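Local coordinates for GDP-mannose-dependent alpha-(1-6)-phosphatidylinositol monomannoside mannosyltransferase (Corynebacterium glutamicum, PDB 3OKP), which is a glycosyltransferase of the two-domain GT-B fold, crystallised with guanosine-5'-diphosphate-alpha-D-mannose, at residues K112-M126 against V141-F155. Sequence-based numbering, arbitrary orientation.
Sequences KVIASTHGHEVGWSM and VDVLTYISQYTLRRF
Val122 lays its CG1 methyl over the centre of one face of the Arg154 guanidinium, 3.8 Å from Arg154 CZ, where helix 149-159 packs beside the short helical turn 121-124. The turn follows strand 112-116 and the helix strand 143-146, neighbouring parallel strands of the Rossmann-like sheet of the N-terminal GT-B domain, and the 14 intervening residues, nearly all helical, make this a beta-alpha-beta crossover. The Arg154 chain, bent at chi2 and chi3, also brings NH2 to 3.8 Å from Met126 SD, which lies at the edge of the guanidinium, while NH1 bonds Tyr150 OH and Gly286 O of the partner domain. Val122 N lies at the edge of the Phe155 ring, in its plane, and Thr117 OG1 approaches Phe155 CZ obliquely at 3.2 Å.

At the start of the strands, Asp142 OD2 accepts a hydrogen bond from Val113 N on its anti lone pair (2.7 Å); Asp142 OD1 pairs with Lys106. On one face of the sheet Ser116 OG and Thr145 OG1 are hydrogen-bonded at 2.8 Å, and Ser116 OG also bonds Trp91 NE1; on the other, Ala115 CB touches Leu144 CD1 at 4.1 Å.

Just past the end of strand 112-116, Thr117 grips Thr145 O twice, through N and through OG1, the hydroxyl being set between its own N and carbonyl carbon (chi1 62°). A water joins Thr117 OG1 and His118 O to the start of the helix, at Ile147 N (3.1 Å) and Thr151 OG1.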
ATOM      1  N   LYS A 112     -13.341 -15.518  17.469  1.00 12.71           N
ATOM      2  CA  LYS A 112     -12.182 -15.348  16.600  1.00 12.43           C
ATOM      3  C   LYS A 112     -11.555 -13.968  16.782  1.00 11.86           C
ATOM      4  O   LYS A 112     -12.254 -12.951  16.762  1.00 11.46           O
ATOM      5  CB  LYS A 112     -12.567 -15.549  15.130  1.00 12.32           C
ATOM      6  CG  LYS A 112     -11.373 -15.627  14.183  1.00 12.13           C
ATOM      7  CD  LYS A 112     -11.799 -15.686  12.719  1.00 12.58           C
ATOM      8  CE  LYS A 112     -12.572 -16.962  12.408  1.00 13.84           C
ATOM      9  NZ  LYS A 112     -12.785 -17.124  10.948  1.00 15.17           N
ATOM     10  N   VAL A 113     -10.237 -13.948  16.959  1.00 11.69           N
ATOM     11  CA  VAL A 113      -9.483 -12.701  17.024  1.00 11.44           C
ATOM     12  C   VAL A 113      -8.532 -12.607  15.834  1.00 11.23           C
ATOM     13  O   VAL A 113      -7.743 -13.520  15.578  1.00 11.35           O
ATOM     14  CB  VAL A 113      -8.695 -12.555  18.355  1.00 11.59           C
ATOM     15  CG1 VAL A 113      -7.846 -11.283  18.344  1.00 11.48           C
ATOM     16  CG2 VAL A 113      -9.644 -12.545  19.546  1.00 12.13           C
ATOM     17  N   ILE A 114      -8.636 -11.500  15.105  1.00 10.93           N
ATOM     18  CA  ILE A 114      -7.781 -11.223  13.959  1.00 10.82           C
ATOM     19  C   ILE A 114      -6.974  -9.961  14.248  1.00 10.55           C
ATOM     20  O   ILE A 114      -7.493  -9.013  14.836  1.00 10.27           O
ATOM     21  CB  ILE A 114      -8.605 -11.021  12.648  1.00 10.70           C
ATOM     22  CG1 ILE A 114      -9.603 -12.166  12.424  1.00 11.37           C
ATOM     23  CG2 ILE A 114      -7.695 -10.886  11.432  1.00 10.53           C
ATOM     24  CD1 ILE A 114     -11.011 -11.861  12.888  1.00 10.68           C
ATOM     25  N   ALA A 115      -5.703  -9.964  13.852  1.00 10.70           N
ATOM     26  CA  ALA A 115      -4.873  -8.762  13.901  1.00 10.68           C
ATOM     27  C   ALA A 115      -4.096  -8.595  12.595  1.00 10.87           C
ATOM     28  O   ALA A 115      -3.517  -9.558  12.080  1.00 10.95           O
ATOM     29  CB  ALA A 115      -3.926  -8.802  15.099  1.00 10.80           C
ATOM     30  N   SER A 116      -4.098  -7.376  12.062  1.00 10.89           N
ATOM     31  CA  SER A 116      -3.399  -7.072  10.811  1.00 11.36           C
ATOM     32  C   SER A 116      -2.060  -6.388  11.059  1.00 11.69           C
ATOM     33  O   SER A 116      -1.983  -5.398  11.784  1.00 11.71           O
ATOM     34  CB  SER A 116      -4.267  -6.207   9.888  1.00 11.19           C
ATOM     35  OG  SER A 116      -5.376  -6.935   9.381  1.00 11.41           O
ATOM     36  N   THR A 117      -1.006  -6.933  10.460  1.00 12.26           N
ATOM     37  CA  THR A 117       0.304  -6.295  10.487  1.00 12.80           C
ATOM     38  C   THR A 117       0.478  -5.463   9.227  1.00 13.39           C
ATOM     39  O   THR A 117      -0.216  -5.680   8.226  1.00 13.16           O
ATOM     40  CB  THR A 117       1.457  -7.316  10.585  1.00 13.03           C
ATOM     41  OG1 THR A 117       1.452  -8.167   9.431  1.00 12.69           O
ATOM     42  CG2 THR A 117       1.335  -8.153  11.855  1.00 12.70           C
ATOM     43  N   HIS A 118       1.399  -4.506   9.285  1.00 14.22           N
ATOM     44  CA  HIS A 118       1.687  -3.648   8.143  1.00 15.14           C
ATOM     45  C   HIS A 118       3.201  -3.546   7.940  1.00 16.22           C
ATOM     46  O   HIS A 118       3.833  -4.522   7.542  1.00 16.75           O
ATOM     47  CB  HIS A 118       1.010  -2.281   8.320  1.00 14.97           C
ATOM     48  CG  HIS A 118      -0.458  -2.376   8.609  1.00 14.41           C
ATOM     49  ND1 HIS A 118      -1.413  -2.399   7.615  1.00 14.10           N
ATOM     50  CD2 HIS A 118      -1.130  -2.491   9.779  1.00 13.65           C
ATOM     51  CE1 HIS A 118      -2.611  -2.507   8.161  1.00 13.92           C
ATOM     52  NE2 HIS A 118      -2.467  -2.567   9.473  1.00 13.52           N
ATOM     53  N   GLY A 119       3.784  -2.388   8.234  1.00 17.21           N
ATOM     54  CA  GLY A 119       5.231  -2.201   8.101  1.00 18.38           C
ATOM     55  C   GLY A 119       5.987  -2.225   9.420  1.00 18.98           C
ATOM     56  O   GLY A 119       7.084  -2.782   9.503  1.00 19.44           O
ATOM     57  N   HIS A 120       5.387  -1.629  10.449  1.00 19.13           N
ATOM     58  CA  HIS A 120       6.058  -1.379  11.728  1.00 19.76           C
ATOM     59  C   HIS A 120       6.517  -2.630  12.483  1.00 19.89           C
ATOM     60  O   HIS A 120       7.548  -2.597  13.153  1.00 20.45           O
ATOM     61  CB  HIS A 120       5.170  -0.520  12.640  1.00 19.65           C
ATOM     62  N   GLU A 121       5.760  -3.720  12.366  1.00 19.57           N
ATOM     63  CA  GLU A 121       6.055  -4.961  13.098  1.00 19.62           C
ATOM     64  C   GLU A 121       7.423  -5.570  12.765  1.00 20.24           C
ATOM     65  O   GLU A 121       7.986  -6.310  13.575  1.00 20.37           O
ATOM     66  CB  GLU A 121       4.944  -5.998  12.897  1.00 19.17           C
ATOM     67  CG  GLU A 121       3.653  -5.710  13.674  1.00 18.81           C
ATOM     68  CD  GLU A 121       2.681  -4.786  12.941  1.00 18.82           C
ATOM     69  OE1 GLU A 121       2.925  -4.447  11.759  1.00 18.56           O
ATOM     70  OE2 GLU A 121       1.661  -4.401  13.558  1.00 18.53           O
ATOM     71  N   VAL A 122       7.947  -5.252  11.580  1.00 20.60           N
ATOM     72  CA  VAL A 122       9.298  -5.665  11.180  1.00 21.47           C
ATOM     73  C   VAL A 122      10.337  -5.123  12.166  1.00 21.99           C
ATOM     74  O   VAL A 122      11.188  -5.867  12.652  1.00 22.42           O
ATOM     75  CB  VAL A 122       9.646  -5.203   9.734  1.00 21.72           C
ATOM     76  CG1 VAL A 122      11.073  -5.601   9.361  1.00 22.76           C
ATOM     77  CG2 VAL A 122       8.657  -5.779   8.723  1.00 21.62           C
ATOM     78  N   GLY A 123      10.248  -3.829  12.465  1.00 22.19           N
ATOM     79  CA  GLY A 123      11.137  -3.187  13.429  1.00 22.84           C
ATOM     80  C   GLY A 123      10.940  -3.694  14.847  1.00 22.88           C
ATOM     81  O   GLY A 123      11.886  -3.714  15.637  1.00 23.21           O
ATOM     82  N   TRP A 124       9.706  -4.097  15.166  1.00 22.45           N
ATOM     83  CA  TRP A 124       9.369  -4.662  16.478  1.00 22.85           C
ATOM     84  C   TRP A 124      10.052  -6.011  16.738  1.00 23.57           C
ATOM     85  O   TRP A 124      10.277  -6.386  17.888  1.00 23.89           O
ATOM     86  CB  TRP A 124       7.850  -4.809  16.630  1.00 21.96           C
ATOM     87  CG  TRP A 124       7.122  -3.537  16.987  1.00 21.70           C
ATOM     88  CD1 TRP A 124       7.063  -2.392  16.248  1.00 21.57           C
ATOM     89  CD2 TRP A 124       6.330  -3.296  18.161  1.00 21.36           C
ATOM     90  NE1 TRP A 124       6.301  -1.447  16.891  1.00 21.42           N
ATOM     91  CE2 TRP A 124       5.836  -1.975  18.067  1.00 21.59           C
ATOM     92  CE3 TRP A 124       5.994  -4.064  19.285  1.00 21.42           C
ATOM     93  CZ2 TRP A 124       5.022  -1.403  19.055  1.00 21.44           C
ATOM     94  CZ3 TRP A 124       5.185  -3.496  20.267  1.00 21.45           C
ATOM     95  CH2 TRP A 124       4.708  -2.178  20.142  1.00 21.25           C
ATOM     96  N   SER A 125      10.380  -6.735  15.670  1.00 24.21           N
ATOM     97  CA  SER A 125      11.047  -8.033  15.798  1.00 25.16           C
ATOM     98  C   SER A 125      12.555  -7.915  16.061  1.00 26.30           C
ATOM     99  O   SER A 125      13.243  -8.929  16.220  1.00 26.87           O
ATOM    100  CB  SER A 125      10.785  -8.898  14.560  1.00 25.02           C
ATOM    101  OG  SER A 125      11.439  -8.374  13.415  1.00 25.50           O
ATOM    102  N   MET A 126      13.054  -6.680  16.127  1.00 26.98           N
ATOM    103  CA  MET A 126      14.492  -6.408  16.259  1.00 28.31           C
ATOM    104  C   MET A 126      14.946  -6.116  17.693  1.00 28.79           C
ATOM    105  O   MET A 126      16.141  -6.168  17.989  1.00 29.62           O
ATOM    106  CB  MET A 126      14.905  -5.245  15.346  1.00 28.65           C
ATOM    107  CG  MET A 126      14.621  -5.459  13.862  1.00 29.25           C
ATOM    108  SD  MET A 126      15.448  -6.897  13.148  1.00 31.60           S
ATOM    109  CE  MET A 126      17.171  -6.393  13.210  1.00 32.43           C
ATOM    110  N   VAL A 141      -3.940 -14.276  19.409  1.00 16.48           N
ATOM    111  CA  VAL A 141      -4.569 -13.988  18.120  1.00 15.83           C
ATOM    112  C   VAL A 141      -4.720 -15.269  17.294  1.00 15.77           C
ATOM    113  O   VAL A 141      -3.789 -16.070  17.196  1.00 16.12           O
ATOM    114  CB  VAL A 141      -3.770 -12.910  17.337  1.00 15.50           C
ATOM    115  CG1 VAL A 141      -4.168 -12.874  15.878  1.00 15.83           C
ATOM    116  CG2 VAL A 141      -3.968 -11.535  17.967  1.00 15.17           C
ATOM    117  N   ASP A 142      -5.900 -15.453  16.706  1.00 15.13           N
ATOM    118  CA  ASP A 142      -6.191 -16.643  15.909  1.00 14.99           C
ATOM    119  C   ASP A 142      -5.700 -16.504  14.472  1.00 14.47           C
ATOM    120  O   ASP A 142      -5.206 -17.467  13.881  1.00 14.79           O
ATOM    121  CB  ASP A 142      -7.692 -16.945  15.937  1.00 15.12           C
ATOM    122  CG  ASP A 142      -8.226 -17.102  17.348  1.00 15.31           C
ATOM    123  OD1 ASP A 142      -7.726 -17.982  18.080  1.00 16.32           O
ATOM    124  OD2 ASP A 142      -9.141 -16.343  17.729  1.00 14.68           O
ATOM    125  N   VAL A 143      -5.845 -15.303  13.916  1.00 13.45           N
ATOM    126  CA  VAL A 143      -5.429 -15.023  12.546  1.00 13.02           C
ATOM    127  C   VAL A 143      -4.573 -13.761  12.505  1.00 12.37           C
ATOM    128  O   VAL A 143      -5.028 -12.680  12.877  1.00 11.86           O
ATOM    129  CB  VAL A 143      -6.639 -14.854  11.586  1.00 12.83           C
ATOM    130  CG1 VAL A 143      -6.162 -14.586  10.159  1.00 12.92           C
ATOM    131  CG2 VAL A 143      -7.545 -16.085  11.617  1.00 13.45           C
ATOM    132  N   LEU A 144      -3.328 -13.907  12.062  1.00 12.34           N
ATOM    133  CA  LEU A 144      -2.467 -12.754  11.848  1.00 11.92           C
ATOM    134  C   LEU A 144      -2.294 -12.511  10.355  1.00 11.64           C
ATOM    135  O   LEU A 144      -1.806 -13.382   9.628  1.00 11.98           O
ATOM    136  CB  LEU A 144      -1.106 -12.941  12.525  1.00 12.36           C
ATOM    137  CG  LEU A 144      -0.265 -11.662  12.598  1.00 13.05           C
ATOM    138  CD1 LEU A 144      -0.596 -10.857  13.855  1.00 12.71           C
ATOM    139  CD2 LEU A 144       1.213 -11.987  12.541  1.00 14.39           C
ATOM    140  N   THR A 145      -2.707 -11.333   9.897  1.00 10.89           N
ATOM    141  CA  THR A 145      -2.562 -10.994   8.481  1.00 10.52           C
ATOM    142  C   THR A 145      -1.274 -10.212   8.209  1.00 10.45           C
ATOM    143  O   THR A 145      -0.774  -9.498   9.080  1.00 10.19           O
ATOM    144  CB  THR A 145      -3.803 -10.267   7.892  1.00 10.24           C
ATOM    145  OG1 THR A 145      -3.752  -8.867   8.191  1.00  9.92           O
ATOM    146  CG2 THR A 145      -5.111 -10.875   8.415  1.00  9.73           C
ATOM    147  N   TYR A 146      -0.744 -10.377   6.999  1.00 10.36           N
ATOM    148  CA  TYR A 146       0.505  -9.746   6.586  1.00 10.60           C
ATOM    149  C   TYR A 146       0.375  -9.230   5.153  1.00 10.62           C
ATOM    150  O   TYR A 146      -0.421  -9.753   4.373  1.00 10.68           O
ATOM    151  CB  TYR A 146       1.673 -10.738   6.709  1.00 10.81           C
ATOM    152  CG  TYR A 146       1.533 -11.984   5.852  1.00 11.15           C
ATOM    153  CD1 TYR A 146       2.027 -12.015   4.547  1.00 11.63           C
ATOM    154  CD2 TYR A 146       0.914 -13.134   6.346  1.00 11.23           C
ATOM    155  CE1 TYR A 146       1.904 -13.154   3.752  1.00 12.03           C
ATOM    156  CE2 TYR A 146       0.786 -14.281   5.557  1.00 11.30           C
ATOM    157  CZ  TYR A 146       1.284 -14.280   4.262  1.00 12.07           C
ATOM    158  OH  TYR A 146       1.168 -15.404   3.473  1.00 12.80           O
ATOM    159  N   ILE A 147       1.164  -8.215   4.811  1.00 10.94           N
ATOM    160  CA  ILE A 147       1.069  -7.560   3.498  1.00 11.25           C
ATOM    161  C   ILE A 147       1.933  -8.205   2.397  1.00 11.49           C
ATOM    162  O   ILE A 147       1.584  -8.141   1.217  1.00 11.58           O
ATOM    163  CB  ILE A 147       1.335  -6.024   3.584  1.00 11.19           C
ATOM    164  CG1 ILE A 147       2.794  -5.729   3.959  1.00 11.88           C
ATOM    165  CG2 ILE A 147       0.349  -5.362   4.561  1.00 10.95           C
ATOM    166  CD1 ILE A 147       3.219  -4.277   3.748  1.00 12.29           C
ATOM    167  N   SER A 148       3.049  -8.820   2.787  1.00 11.64           N
ATOM    168  CA  SER A 148       3.937  -9.489   1.832  1.00 12.01           C
ATOM    169  C   SER A 148       4.659 -10.679   2.458  1.00 12.24           C
ATOM    170  O   SER A 148       4.800 -10.760   3.680  1.00 11.76           O
ATOM    171  CB  SER A 148       4.962  -8.501   1.261  1.00 12.48           C
ATOM    172  OG  SER A 148       5.755  -7.928   2.289  1.00 12.74           O
ATOM    173  N   GLN A 149       5.117 -11.600   1.611  1.00 12.59           N
ATOM    174  CA  GLN A 149       5.933 -12.723   2.064  1.00 13.09           C
ATOM    175  C   GLN A 149       7.225 -12.229   2.705  1.00 13.30           C
ATOM    176  O   GLN A 149       7.765 -12.876   3.606  1.00 13.19           O
ATOM    177  CB  GLN A 149       6.240 -13.682   0.911  1.00 13.94           C
ATOM    178  CG  GLN A 149       5.021 -14.426   0.360  1.00 14.57           C
ATOM    179  CD  GLN A 149       4.333 -15.318   1.392  1.00 15.73           C
ATOM    180  OE1 GLN A 149       3.107 -15.433   1.404  1.00 16.79           O
ATOM    181  NE2 GLN A 149       5.120 -15.951   2.259  1.00 16.45           N
ATOM    182  N   TYR A 150       7.708 -11.074   2.240  1.00 13.33           N
ATOM    183  CA  TYR A 150       8.875 -10.429   2.832  1.00 13.89           C
ATOM    184  C   TYR A 150       8.666 -10.065   4.304  1.00 13.51           C
ATOM    185  O   TYR A 150       9.463 -10.459   5.157  1.00 13.51           O
ATOM    186  CB  TYR A 150       9.297  -9.182   2.045  1.00 14.29           C
ATOM    187  CG  TYR A 150      10.472  -8.477   2.682  1.00 14.91           C
ATOM    188  CD1 TYR A 150      11.775  -8.906   2.439  1.00 15.38           C
ATOM    189  CD2 TYR A 150      10.283  -7.398   3.552  1.00 14.74           C
ATOM    190  CE1 TYR A 150      12.861  -8.277   3.028  1.00 16.62           C
ATOM    191  CE2 TYR A 150      11.367  -6.761   4.151  1.00 15.67           C
ATOM    192  CZ  TYR A 150      12.652  -7.207   3.883  1.00 16.11           C
ATOM    193  OH  TYR A 150      13.738  -6.589   4.465  1.00 17.41           O
ATOM    194  N   THR A 151       7.606  -9.307   4.595  1.00 13.23           N
ATOM    195  CA  THR A 151       7.336  -8.881   5.975  1.00 13.29           C
ATOM    196  C   THR A 151       7.102 -10.085   6.879  1.00 13.45           C
ATOM    197  O   THR A 151       7.605 -10.122   8.007  1.00 13.49           O
ATOM    198  CB  THR A 151       6.161  -7.872   6.097  1.00 12.79           C
ATOM    199  OG1 THR A 151       4.947  -8.461   5.612  1.00 12.44           O
ATOM    200  CG2 THR A 151       6.463  -6.588   5.329  1.00 12.88           C
ATOM    201  N   LEU A 152       6.364 -11.073   6.368  1.00 13.63           N
ATOM    202  CA  LEU A 152       6.149 -12.333   7.080  1.00 14.08           C
ATOM    203  C   LEU A 152       7.461 -13.000   7.505  1.00 14.94           C
ATOM    204  O   LEU A 152       7.613 -13.384   8.664  1.00 14.86           O
ATOM    205  CB  LEU A 152       5.301 -13.308   6.250  1.00 14.00           C
ATOM    206  CG  LEU A 152       4.969 -14.648   6.926  1.00 14.19           C
ATOM    207  CD1 LEU A 152       4.100 -14.441   8.169  1.00 13.52           C
ATOM    208  CD2 LEU A 152       4.309 -15.618   5.964  1.00 14.56           C
ATOM    209  N   ARG A 153       8.406 -13.126   6.573  1.00 15.89           N
ATOM    210  CA  ARG A 153       9.713 -13.714   6.881  1.00 17.10           C
ATOM    211  C   ARG A 153      10.438 -12.961   8.002  1.00 17.34           C
ATOM    212  O   ARG A 153      11.070 -13.580   8.863  1.00 17.66           O
ATOM    213  CB  ARG A 153      10.592 -13.788   5.629  1.00 17.70           C
ATOM    214  CG  ARG A 153      11.921 -14.517   5.847  1.00 18.84           C
ATOM    215  CD  ARG A 153      12.698 -14.724   4.551  1.00 19.46           C
ATOM    216  NE  ARG A 153      13.292 -13.489   4.038  1.00 20.01           N
ATOM    217  CZ  ARG A 153      12.820 -12.804   2.999  1.00 20.49           C
ATOM    218  NH1 ARG A 153      11.737 -13.224   2.351  1.00 20.12           N
ATOM    219  NH2 ARG A 153      13.433 -11.697   2.604  1.00 20.64           N
ATOM    220  N   ARG A 154      10.333 -11.632   7.991  1.00 17.35           N
ATOM    221  CA  ARG A 154      11.012 -10.788   8.977  1.00 17.86           C
ATOM    222  C   ARG A 154      10.490 -10.959  10.411  1.00 17.69           C
ATOM    223  O   ARG A 154      11.273 -10.890  11.362  1.00 18.02           O
ATOM    224  CB  ARG A 154      10.951  -9.305   8.574  1.00 17.72           C
ATOM    225  CG  ARG A 154      11.649  -8.927   7.250  1.00 18.58           C
ATOM    226  CD  ARG A 154      13.176  -9.090   7.275  1.00 20.07           C
ATOM    227  NE  ARG A 154      13.812  -8.369   8.381  1.00 21.74           N
ATOM    228  CZ  ARG A 154      14.352  -7.154   8.299  1.00 22.10           C
ATOM    229  NH1 ARG A 154      14.348  -6.482   7.153  1.00 22.70           N
ATOM    230  NH2 ARG A 154      14.902  -6.608   9.375  1.00 22.47           N
ATOM    231  N   PHE A 155       9.184 -11.184  10.573  1.00 17.31           N
ATOM    232  CA  PHE A 155       8.592 -11.225  11.921  1.00 17.22           C
ATOM    233  C   PHE A 155       7.878 -12.517  12.357  1.00 17.51           C
ATOM    234  O   PHE A 155       7.368 -12.590  13.482  1.00 17.43           O
ATOM    235  CB  PHE A 155       7.687  -9.999  12.176  1.00 16.49           C
ATOM    236  CG  PHE A 155       6.501  -9.883  11.240  1.00 15.92           C
ATOM    237  CD1 PHE A 155       6.215  -8.669  10.622  1.00 15.27           C
ATOM    238  CD2 PHE A 155       5.660 -10.971  10.994  1.00 15.09           C
ATOM    239  CE1 PHE A 155       5.121  -8.541   9.767  1.00 14.43           C
ATOM    240  CE2 PHE A 155       4.569 -10.853  10.143  1.00 14.76           C
ATOM    241  CZ  PHE A 155       4.298  -9.635   9.527  1.00 14.64           C
TER
HETATM  242  O   HOH W   1      -2.058  -7.308   6.978  1.00  6.74           O
HETATM  243  O   HOH W   2       2.853  -7.060   7.109  1.00  9.13           O